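Thylakoid lumenal 15 kDa protein 1, chloroplastic (Arabidopsis thaliana, PDB 3N90) is of unknown function but belongs to the pentapeptide repeat family and forms a right-handed quadrilateral beta helix in the chloroplast thylakoid lumen. Local coordinates at residues A1-Q10 with K21-D32. The protein carries 2 engineered substitutions. Residues are numbered along the deposited sequence; the frame is centred on the assembly and turned at random.
With SO4 (sulfate ion), chain B.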
loop_
_atom_site.group_PDB
_atom_site.type_symbol
_atom_site.label_atom_id
_atom_site.label_comp_id
_atom_site.label_asym_id
_atom_site.label_seq_id
_atom_site.Cartn_x
_atom_site.Cartn_y
_atom_site.Cartn_z
ATOM N N ALA A 1 8.506 0.224 17.659
ATOM C CA ALA A 1 9.260 1.405 17.119
ATOM C C ALA A 1 10.576 0.918 16.544
ATOM O O ALA A 1 11.586 0.780 17.274
ATOM C CB ALA A 1 9.484 2.462 18.205
ATOM N N PHE A 2 10.551 0.637 15.240
ATOM C CA PHE A 2 11.670 -0.006 14.580
ATOM C C PHE A 2 12.944 0.806 14.765
ATOM O O PHE A 2 12.988 1.992 14.389
ATOM C CB PHE A 2 11.393 -0.275 13.098
ATOM C CG PHE A 2 12.549 -0.916 12.385
ATOM C CD1 PHE A 2 12.937 -2.227 12.680
ATOM C CD2 PHE A 2 13.285 -0.204 11.445
ATOM C CE1 PHE A 2 14.038 -2.792 12.042
ATOM C CE2 PHE A 2 14.370 -0.774 10.783
ATOM C CZ PHE A 2 14.746 -2.073 11.085
ATOM N N LYS A 3 13.965 0.168 15.355
ATOM C CA LYS A 3 15.256 0.824 15.662
ATOM C C LYS A 3 15.085 2.140 16.429
ATOM O O LYS A 3 15.821 3.110 16.183
ATOM C CB LYS A 3 16.080 1.076 14.387
ATOM C CG LYS A 3 16.712 -0.157 13.771
ATOM C CD LYS A 3 17.636 0.235 12.606
ATOM C CE LYS A 3 18.127 -0.988 11.820
ATOM N NZ LYS A 3 18.819 -2.029 12.659
ATOM N N GLY A 4 14.102 2.179 17.330
ATOM C CA GLY A 4 13.810 3.380 18.126
ATOM C C GLY A 4 13.089 4.536 17.433
ATOM O O GLY A 4 12.776 5.538 18.077
ATOM N N GLY A 5 12.841 4.430 16.130
ATOM C CA GLY A 5 12.081 5.466 15.429
ATOM C C GLY A 5 12.617 6.162 14.179
ATOM O O GLY A 5 11.834 6.538 13.309
ATOM N N GLY A 6 13.917 6.391 14.059
ATOM C CA GLY A 6 14.370 7.155 12.869
ATOM C C GLY A 6 13.954 8.632 12.841
ATOM O O GLY A 6 13.362 9.115 13.813
ATOM N N PRO A 7 14.158 9.344 11.703
ATOM C CA PRO A 7 14.180 8.944 10.281
ATOM C C PRO A 7 15.176 7.859 9.930
ATOM O O PRO A 7 16.184 7.661 10.630
ATOM C CB PRO A 7 14.566 10.243 9.551
ATOM C CG PRO A 7 15.328 11.025 10.577
ATOM C CD PRO A 7 14.548 10.762 11.844
ATOM N N TYR A 8 14.872 7.156 8.846
ATOM C CA TYR A 8 15.674 6.043 8.408
ATOM C C TYR A 8 16.353 6.389 7.102
ATOM O O TYR A 8 15.682 6.755 6.109
ATOM C CB TYR A 8 14.816 4.774 8.232
ATOM C CG TYR A 8 13.965 4.404 9.429
ATOM C CD1 TYR A 8 14.523 3.736 10.512
ATOM C CD2 TYR A 8 12.608 4.714 9.475
ATOM C CE1 TYR A 8 13.758 3.387 11.614
ATOM C CE2 TYR A 8 11.830 4.364 10.566
ATOM C CZ TYR A 8 12.421 3.700 11.645
ATOM O OH TYR A 8 11.667 3.344 12.747
ATOM N N GLY A 9 17.677 6.239 7.074
ATOM C CA GLY A 9 18.422 6.333 5.822
ATOM C C GLY A 9 17.887 5.318 4.821
ATOM O O GLY A 9 17.342 4.293 5.219
ATOM N N GLN A 10 18.048 5.580 3.530
ATOM C CA GLN A 10 17.476 4.686 2.504
ATOM C C GLN A 10 18.129 3.299 2.567
ATOM O O GLN A 10 17.481 2.281 2.272
ATOM C CB GLN A 10 17.612 5.295 1.117
ATOM C CG GLN A 10 16.862 6.635 0.929
ATOM C CD GLN A 10 15.344 6.499 0.979
ATOM O OE1 GLN A 10 14.798 5.609 1.640
ATOM N NE2 GLN A 10 14.655 7.369 0.246
ATOM N N LYS A 21 8.466 -6.149 11.085
ATOM C CA LYS A 21 8.958 -4.924 11.704
ATOM C C LYS A 21 7.846 -3.896 11.889
ATOM O O LYS A 21 6.869 -3.850 11.103
ATOM C CB LYS A 21 10.163 -4.333 10.974
ATOM C CG LYS A 21 11.385 -5.264 10.846
ATOM C CD LYS A 21 11.763 -5.892 12.183
ATOM C CE LYS A 21 13.221 -6.307 12.248
ATOM N NZ LYS A 21 13.603 -6.450 13.702
ATOM N N ASP A 22 7.967 -3.096 12.950
ATOM C CA ASP A 22 6.900 -2.153 13.283
ATOM C C ASP A 22 7.246 -0.727 12.880
ATOM O O ASP A 22 8.087 -0.074 13.482
ATOM C CB ASP A 22 6.498 -2.269 14.772
ATOM C CG ASP A 22 5.208 -1.523 15.100
ATOM O OD1 ASP A 22 4.821 -0.601 14.346
ATOM O OD2 ASP A 22 4.566 -1.861 16.130
ATOM N N PHE A 23 6.602 -0.264 11.804
ATOM C CA PHE A 23 6.756 1.087 11.318
ATOM C C PHE A 23 5.480 1.930 11.549
ATOM O O PHE A 23 5.326 2.982 10.941
ATOM C CB PHE A 23 7.037 1.063 9.811
ATOM C CG PHE A 23 8.399 0.524 9.436
ATOM C CD1 PHE A 23 9.533 1.346 9.500
ATOM C CD2 PHE A 23 8.560 -0.812 9.034
ATOM C CE1 PHE A 23 10.824 0.854 9.140
ATOM C CE2 PHE A 23 9.828 -1.311 8.699
ATOM C CZ PHE A 23 10.961 -0.463 8.731
ATOM N N SER A 24 4.587 1.461 12.409
ATOM C CA SER A 24 3.262 2.091 12.561
ATOM C C SER A 24 3.403 3.560 12.976
ATOM O O SER A 24 4.238 3.899 13.822
ATOM C CB SER A 24 2.403 1.303 13.555
ATOM O OG SER A 24 3.098 1.192 14.784
ATOM N N GLY A 25 2.633 4.430 12.334
ATOM C CA GLY A 25 2.626 5.886 12.623
ATOM C C GLY A 25 3.848 6.704 12.228
ATOM O O GLY A 25 3.917 7.931 12.491
ATOM N N GLN A 26 4.822 6.068 11.596
ATOM C CA GLN A 26 6.070 6.744 11.306
ATOM C C GLN A 26 6.016 7.564 10.048
ATOM O O GLN A 26 5.243 7.261 9.128
ATOM C CB GLN A 26 7.192 5.739 11.248
ATOM C CG GLN A 26 7.256 4.955 12.555
ATOM C CD GLN A 26 8.522 4.215 12.706
ATOM O OE1 GLN A 26 8.701 3.454 13.657
ATOM N NE2 GLN A 26 9.423 4.412 11.769
ATOM N N THR A 27 6.847 8.608 10.010
ATOM C CA THR A 27 6.993 9.428 8.834
ATOM C C THR A 27 8.017 8.790 7.938
ATOM O O THR A 27 9.215 8.732 8.273
ATOM C CB THR A 27 7.409 10.860 9.195
ATOM O OG1 THR A 27 6.451 11.377 10.098
ATOM C CG2 THR A 27 7.434 11.742 7.971
ATOM N N LEU A 28 7.529 8.266 6.801
ATOM C CA LEU A 28 8.348 7.562 5.831
ATOM C C LEU A 28 8.128 8.087 4.398
ATOM O O LEU A 28 8.033 7.322 3.441
ATOM C CB LEU A 28 8.066 6.052 5.893
ATOM C CG LEU A 28 8.233 5.447 7.302
ATOM C CD1 LEU A 28 7.456 4.163 7.420
ATOM C CD2 LEU A 28 9.691 5.246 7.585
ATOM N N ILE A 29 8.083 9.403 4.269
ATOM C CA ILE A 29 7.856 10.023 2.979
ATOM C C ILE A 29 8.979 9.641 2.036
ATOM O O ILE A 29 10.154 9.841 2.338
ATOM C CB ILE A 29 7.741 11.546 3.169
ATOM C CG1 ILE A 29 6.464 11.867 3.977
ATOM C CG2 ILE A 29 7.857 12.263 1.826
ATOM C CD1 ILE A 29 6.289 13.383 4.344
ATOM N N ARG A 30 8.634 9.061 0.885
ATOM C CA ARG A 30 9.622 8.687 -0.115
ATOM C C ARG A 30 10.710 7.710 0.389
ATOM O O ARG A 30 11.758 7.605 -0.202
ATOM C CB ARG A 30 10.241 9.937 -0.776
ATOM C CG ARG A 30 9.164 10.692 -1.603
ATOM C CD ARG A 30 9.716 12.034 -2.048
ATOM N NE ARG A 30 8.783 12.748 -2.928
ATOM C CZ ARG A 30 8.672 14.067 -2.996
ATOM N NH1 ARG A 30 9.388 14.840 -2.184
ATOM N NH2 ARG A 30 7.816 14.613 -3.864
ATOM N N GLN A 31 10.368 6.977 1.444
ATOM C CA GLN A 31 11.203 5.865 1.911
ATOM C C GLN A 31 11.341 4.809 0.799
ATOM O O GLN A 31 10.353 4.478 0.087
ATOM C CB GLN A 31 10.592 5.238 3.147
ATOM C CG GLN A 31 11.632 4.460 3.975
ATOM C CD GLN A 31 12.701 5.353 4.584
ATOM O OE1 GLN A 31 12.410 6.492 5.007
ATOM N NE2 GLN A 31 13.951 4.847 4.646
ATOM N N ASP A 32 12.568 4.286 0.649
ATOM C CA ASP A 32 12.896 3.314 -0.391
ATOM C C ASP A 32 12.824 1.893 0.224
ATOM O O ASP A 32 13.728 1.463 0.916
ATOM C CB ASP A 32 14.309 3.566 -0.965
ATOM C CG ASP A 32 14.611 2.712 -2.200
ATOM O OD1 ASP A 32 13.795 1.815 -2.566
ATOM O OD2 ASP A 32 15.666 2.933 -2.850
HETATM S S SO4 B . 17.984 9.870 3.497
HETATM O O1 SO4 B . 18.883 8.831 2.992
HETATM O O2 SO4 B . 18.733 11.029 3.990
HETATM O O3 SO4 B . 17.255 9.329 4.661
HETATM O O4 SO4 B . 17.072 10.296 2.462
HETATM O O HOH W 1 12.432 7.770 7.410
#
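Q10 reaches across to the backbone of the 21-32 segment and meets it with both ends of its amide: Q10 NE2 donates to R30 O (2.9 Å), which lies in the amide plane, while Q10 OE1 accepts from D32 N (2.8 Å). A bend at chi2 (-67°) turns the amide back onto this pair of backbone groups. Replacing the side chain with an alanine would take away both amide groups, and would probably leave R30 O and D32 N without these mates and the backbone from R30 to D32 less firmly tied to Q10. Next to it, Q31 NE2 donates to Y8 O at 3.0 Å, coming from above the carbonyl plane, and also bonds T13; a water donates to Q31 OE1 and accepts from Y8 N.

The aromatic cluster of F2, Y8 and F23 fills the other half. F23 meets Y8 edge-to-face, planes at 78°; F23 CE1 lies off toward the rim of one face, and G6 CA over the centre of the other. L28 CD2 packs against the ring edge, 3.5 Å from Y8 CD2. F2 has CG anti to its N (chi1 179°), which lays its ring obliquely beside F23, with the K21 chain running along CD1 and CE1. Y8 OH gives a 2.5 Å bond to F2 O; a weak one from Q26 NE2 is doubtful, since that nitrogen crowds Y8 CE2 just as closely. F2 N bonds D22 O.

F23 meets F33 edge-to-face, and F43 of the next coil with its ring nearly parallel. The N-terminal segment appears to cover the N-terminal end of the right-handed quadrilateral beta helix; the type II turns F23-Q26 and L28-Q31 belong to its coils, as in pentapeptide repeat proteins.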